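Local coordinates for Glyoxalase/bleomycin resistance protein/dioxygenase (Alicyclobacillus acidocaldarius subsp. acidocaldarius, PDB 3RRI) that belongs to the VOC (glyoxalase/bleomycin resistance/dioxygenase) superfamily, is probably metal-dependent and may act as a dioxygenase on an unknown substrate, at residues 99-102 / 108-111; 68-73 / 112-117. All blocks are in the same frame, centred on the assembly; numbering follows the deposited sequence.

Both contacts use strand 110-116 of the mixed sheet formed by the later part of the chain, and their centres lie about 13 Å apart. Contact 1 pairs the start of this strand with strand 100-102, its hairpin partner; contact 2 joins its later part to strand 70-74 by side chains alone, with strand 122-128 lying between the two. The hairpin is nested in the longer chain loop that contact 2 closes. The two contacts meet where Ser100 O receives Thr112 N at 2.9 Å, a probable hydrogen bond that continues the pairing of contact 1. An acetate ion, probably from the crystallisation liquor, lies about 3 Å from the His110 side chain. Both contacts also touch the second subunit.

Contact 1 of 2, residues 99-102 / 108-111; sequences LSRR and EEHE
Arg101 lies opposite Glu111 and Arg102 opposite His110 across an antiparallel beta hairpin in a sheet of the VOC (glyoxalase-type) fold. Backbone bonds set the register: Arg102 N reaches His110 O at 3.0 Å and His110 N reaches Arg102 O at 3.1 Å, making this the hydrogen-bonded pair and Arg101–Glu111 the non-hydrogen-bonded one. A weaker CA-H...O contact, Glu111 CA to Ser100 O, adds to the seam. Arg101, Glu109 and Glu111 form a salt-bridge network, with Arg101 and Glu111 on one face of the sheet. Bent at chi2 (-75°), the Arg101 chain turns its guanidinium over to the carboxylates: Arg101 NH1 approaches Glu109 OE2 (2.9 Å) from above the carboxylate plane, while OE2 itself sits in the guanidinium plane. Arg101 NH2 makes a longer salt bridge, 3.4 Å, to Glu111 OE1, which approaches obliquely. The other Glu109 oxygen, OE1, accepts from Gly105 N, which further holds this carboxylate. Van der Waals contacts complete the pairing: the Leu99 CD1 methyl packs 3.7 Å from Glu111 OE2, and on the face opposite Arg101 and Glu111, Arg102 CB lies over one face of the His110 ring. That ring's rotation is fixed by His110 ND1, which donates to Glu108 O in the ring plane, 2.9 Å away and nearly straight at 170°.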
loop_
_atom_site.group_PDB
_atom_site.type_symbol
_atom_site.label_atom_id
_atom_site.label_comp_id
_atom_site.label_asym_id
_atom_site.label_seq_id
_atom_site.Cartn_x
_atom_site.Cartn_y
_atom_site.Cartn_z
ATOM N N LEU A 99 7.128 10.292 31.086
ATOM C CA LEU A 99 7.153 11.087 29.876
ATOM C C LEU A 99 8.174 12.202 29.981
ATOM O O LEU A 99 8.165 12.997 30.955
ATOM C CB LEU A 99 5.761 11.682 29.593
ATOM C CG LEU A 99 5.422 12.225 28.218
ATOM C CD1 LEU A 99 5.610 11.147 27.133
ATOM C CD2 LEU A 99 3.974 12.710 28.233
ATOM N N SER A 100 9.040 12.266 28.966
ATOM C CA SER A 100 10.162 13.187 28.915
ATOM C C SER A 100 10.566 13.498 27.473
ATOM O O SER A 100 10.008 12.934 26.539
ATOM C CB SER A 100 11.344 12.576 29.672
ATOM O OG SER A 100 12.373 13.520 29.891
ATOM N N ARG A 101 11.531 14.397 27.319
ATOM C CA ARG A 101 12.119 14.772 26.023
ATOM C C ARG A 101 13.599 14.435 26.016
ATOM O O ARG A 101 14.282 14.588 27.020
ATOM C CB ARG A 101 11.993 16.260 25.793
ATOM C CG ARG A 101 10.599 16.743 25.838
ATOM C CD ARG A 101 9.838 16.370 24.594
ATOM N NE ARG A 101 8.499 16.946 24.682
ATOM C CZ ARG A 101 8.144 18.146 24.227
ATOM N NH1 ARG A 101 9.013 18.923 23.587
ATOM N NH2 ARG A 101 6.889 18.562 24.402
ATOM N N ARG A 102 14.083 13.960 24.886
ATOM C CA ARG A 102 15.477 13.662 24.709
ATOM C C ARG A 102 15.910 14.451 23.456
ATOM O O ARG A 102 15.101 14.668 22.543
ATOM C CB ARG A 102 15.642 12.130 24.625
ATOM C CG ARG A 102 16.786 11.597 23.775
ATOM C CD ARG A 102 17.970 11.092 24.552
ATOM N NE ARG A 102 18.587 12.108 25.404
ATOM C CZ ARG A 102 19.849 12.071 25.828
ATOM N NH1 ARG A 102 20.674 11.081 25.467
ATOM N NH2 ARG A 102 20.298 13.046 26.605
ATOM N N GLU A 108 16.515 16.405 16.081
ATOM C CA GLU A 108 16.193 14.999 16.423
ATOM C C GLU A 108 15.506 14.820 17.787
ATOM O O GLU A 108 15.472 13.703 18.328
ATOM C CB GLU A 108 17.443 14.109 16.361
ATOM C CG GLU A 108 18.605 14.537 17.241
ATOM C CD GLU A 108 19.664 15.361 16.479
ATOM O OE1 GLU A 108 19.311 16.466 15.982
ATOM O OE2 GLU A 108 20.858 14.905 16.405
ATOM N N GLU A 109 14.945 15.906 18.328
ATOM C CA GLU A 109 14.149 15.838 19.525
ATOM C C GLU A 109 13.043 14.800 19.436
ATOM O O GLU A 109 12.324 14.718 18.431
ATOM C CB GLU A 109 13.460 17.193 19.791
ATOM C CG GLU A 109 12.640 17.167 21.090
ATOM C CD GLU A 109 12.291 18.535 21.648
ATOM O OE1 GLU A 109 12.535 19.556 20.975
ATOM O OE2 GLU A 109 11.771 18.561 22.789
ATOM N N HIS A 110 12.869 14.038 20.515
ATOM C CA HIS A 110 11.748 13.109 20.581
ATOM C C HIS A 110 11.150 13.012 21.992
ATOM O O HIS A 110 11.887 13.186 22.970
ATOM C CB HIS A 110 12.198 11.720 20.105
ATOM C CG HIS A 110 13.490 11.235 20.703
ATOM N ND1 HIS A 110 14.732 11.648 20.257
ATOM C CD2 HIS A 110 13.729 10.296 21.651
ATOM C CE1 HIS A 110 15.675 11.006 20.924
ATOM N NE2 HIS A 110 15.092 10.162 21.761
ATOM N N GLU A 111 9.829 12.771 22.081
ATOM C CA GLU A 111 9.190 12.416 23.341
ATOM C C GLU A 111 9.480 10.969 23.612
ATOM O O GLU A 111 9.525 10.162 22.673
ATOM C CB GLU A 111 7.684 12.648 23.295
ATOM C CG GLU A 111 7.239 14.098 23.035
ATOM C CD GLU A 111 5.897 14.490 23.677
ATOM O OE1 GLU A 111 5.438 15.616 23.417
ATOM O OE2 GLU A 111 5.298 13.716 24.440
#

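Contact 2 of 2, residues 68-73 / 112-117; sequences PRHFGI and TFFLID
Within the mixed sheet formed by the later part of a VOC-fold chain, His70 on strand 70-74 and Phe114 on strand 110-116 meet as an edge-to-face aromatic pair. The strands are not neighbours: strand 122-128 runs between them, and even the closest CA atoms, those of His70 and Phe114, are 8.8 Å apart. Side chains therefore bridge the distance. One corner of the phenyl ring, Phe114 CE1, comes over a face of the imidazole and lies 3.9 Å from His70 CG, toward the rim of that ring, with ND1 almost as near. The centroids are 5.3 Å apart and the planes stand at 78°, so the edge of Phe114 is directed at the imidazole face. With CG set between its backbone N and carbonyl carbon (chi1 50°), the His70 ring presents that face to the phenyl group; a hydrogen bond from ND1 to Met66 O limits its turning. Both residues are buried, and both touch Glu124 of the intervening strand, while Tyr96 and His97 pack on Phe114. From His70 to Ile73 the strand pairs antiparallel with a strand of the second subunit, carrying the sheet across the interface. The pair spans strand 122-128 within the beta-alpha-beta-beta-beta module characteristic of the VOC superfamily.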
loop_
_atom_site.group_PDB
_atom_site.type_symbol
_atom_site.label_atom_id
_atom_site.label_comp_id
_atom_site.label_asym_id
_atom_site.label_seq_id
_atom_site.Cartn_x
_atom_site.Cartn_y
_atom_site.Cartn_z
ATOM N N PRO A 68 23.063 -0.251 28.479
ATOM C CA PRO A 68 23.071 -0.153 27.043
ATOM C C PRO A 68 21.942 -0.932 26.341
ATOM O O PRO A 68 21.930 -0.993 25.097
ATOM C CB PRO A 68 24.395 -0.817 26.698
ATOM C CG PRO A 68 24.461 -1.933 27.618
ATOM C CD PRO A 68 23.822 -1.423 28.924
ATOM N N ARG A 69 21.004 -1.477 27.118
ATOM C CA ARG A 69 19.922 -2.331 26.602
ATOM C C ARG A 69 18.510 -1.828 26.928
ATOM O O ARG A 69 18.146 -1.620 28.097
ATOM C CB ARG A 69 20.034 -3.763 27.154
ATOM C CG ARG A 69 21.311 -4.505 26.682
ATOM C CD ARG A 69 21.230 -5.938 26.997
ATOM N NE ARG A 69 22.427 -6.690 26.596
ATOM C CZ ARG A 69 22.677 -7.109 25.359
ATOM N NH1 ARG A 69 21.846 -6.806 24.361
ATOM N NH2 ARG A 69 23.784 -7.790 25.097
ATOM N N HIS A 70 17.717 -1.696 25.868
ATOM C CA HIS A 70 16.294 -1.413 25.922
ATOM C C HIS A 70 15.712 -1.577 24.528
ATOM O O HIS A 70 16.475 -1.685 23.565
ATOM C CB HIS A 70 15.991 0.003 26.477
ATOM C CG HIS A 70 16.752 1.122 25.835
ATOM N ND1 HIS A 70 17.849 1.688 26.441
ATOM C CD2 HIS A 70 16.520 1.860 24.712
ATOM C CE1 HIS A 70 18.280 2.696 25.701
ATOM N NE2 HIS A 70 17.493 2.824 24.649
ATOM N N PHE A 71 14.392 -1.644 24.416
ATOM C CA PHE A 71 13.749 -1.834 23.119
ATOM C C PHE A 71 12.380 -1.210 23.128
ATOM O O PHE A 71 11.824 -0.944 24.214
ATOM C CB PHE A 71 13.611 -3.336 22.794
ATOM C CG PHE A 71 12.682 -4.080 23.709
ATOM C CD1 PHE A 71 11.349 -4.333 23.347
ATOM C CD2 PHE A 71 13.150 -4.566 24.924
ATOM C CE1 PHE A 71 10.484 -5.051 24.198
ATOM C CE2 PHE A 71 12.311 -5.269 25.790
ATOM C CZ PHE A 71 10.956 -5.503 25.424
ATOM N N GLY A 72 11.793 -1.066 21.967
ATOM C CA GLY A 72 10.427 -0.644 21.877
ATOM C C GLY A 72 10.068 -0.222 20.499
ATOM O O GLY A 72 10.665 -0.700 19.512
ATOM N N ILE A 73 9.078 0.649 20.404
ATOM C CA ILE A 73 8.529 1.123 19.143
ATOM C C ILE A 73 8.659 2.624 19.052
ATOM O O ILE A 73 8.412 3.323 20.050
ATOM C CB ILE A 73 7.052 0.725 18.956
ATOM C CG1 ILE A 73 6.849 -0.777 19.200
ATOM C CG2 ILE A 73 6.545 1.196 17.603
ATOM C CD1 ILE A 73 7.593 -1.749 18.177
ATOM N N THR A 112 9.627 10.611 24.888
ATOM C CA THR A 112 10.008 9.263 25.270
ATOM C C THR A 112 9.375 8.912 26.621
ATOM O O THR A 112 9.193 9.799 27.473
ATOM C CB THR A 112 11.537 9.186 25.405
ATOM O OG1 THR A 112 11.934 7.886 25.811
ATOM C CG2 THR A 112 11.997 10.152 26.470
ATOM N N PHE A 113 9.000 7.657 26.823
ATOM C CA PHE A 113 8.781 7.123 28.167
ATOM C C PHE A 113 9.298 5.693 28.204
ATOM O O PHE A 113 9.386 5.054 27.150
ATOM C CB PHE A 113 7.321 7.205 28.630
ATOM C CG PHE A 113 6.339 6.472 27.756
ATOM C CD1 PHE A 113 5.940 5.175 28.051
ATOM C CD2 PHE A 113 5.757 7.095 26.660
ATOM C CE1 PHE A 113 4.986 4.544 27.289
ATOM C CE2 PHE A 113 4.831 6.427 25.877
ATOM C CZ PHE A 113 4.458 5.159 26.203
ATOM N N PHE A 114 9.724 5.245 29.375
ATOM C CA PHE A 114 10.217 3.885 29.565
ATOM C C PHE A 114 9.315 3.128 30.522
ATOM O O PHE A 114 9.047 3.608 31.638
ATOM C CB PHE A 114 11.594 3.887 30.198
ATOM C CG PHE A 114 12.724 4.271 29.292
ATOM C CD1 PHE A 114 13.639 3.305 28.888
ATOM C CD2 PHE A 114 12.925 5.567 28.896
ATOM C CE1 PHE A 114 14.728 3.641 28.085
ATOM C CE2 PHE A 114 13.995 5.904 28.063
ATOM C CZ PHE A 114 14.907 4.931 27.669
ATOM N N LEU A 115 8.874 1.948 30.121
ATOM C CA LEU A 115 8.216 0.983 30.989
ATOM C C LEU A 115 9.251 -0.054 31.430
ATOM O O LEU A 115 10.355 -0.110 30.871
ATOM C CB LEU A 115 7.066 0.286 30.273
ATOM C CG LEU A 115 6.037 1.175 29.599
ATOM C CD1 LEU A 115 4.977 0.370 28.968
ATOM C CD2 LEU A 115 5.432 2.175 30.646
ATOM N N ILE A 116 8.919 -0.830 32.459
ATOM C CA ILE A 116 9.840 -1.861 32.966
ATOM C C ILE A 116 9.061 -3.113 33.235
ATOM O O ILE A 116 8.016 -3.097 33.887
ATOM C CB ILE A 116 10.658 -1.347 34.201
ATOM C CG1 ILE A 116 11.693 -2.382 34.678
ATOM C CG2 ILE A 116 9.711 -0.881 35.344
ATOM C CD1 ILE A 116 12.670 -1.872 35.734
ATOM N N ASP A 117 9.507 -4.219 32.628
ATOM C CA ASP A 117 8.839 -5.493 32.796
ATOM C C ASP A 117 9.294 -6.202 34.106
ATOM O O ASP A 117 10.194 -5.711 34.794
ATOM C CB ASP A 117 8.902 -6.355 31.500
ATOM C CG ASP A 117 10.121 -7.238 31.370
ATOM O OD1 ASP A 117 10.952 -7.280 32.278
ATOM O OD2 ASP A 117 10.205 -7.947 30.302
#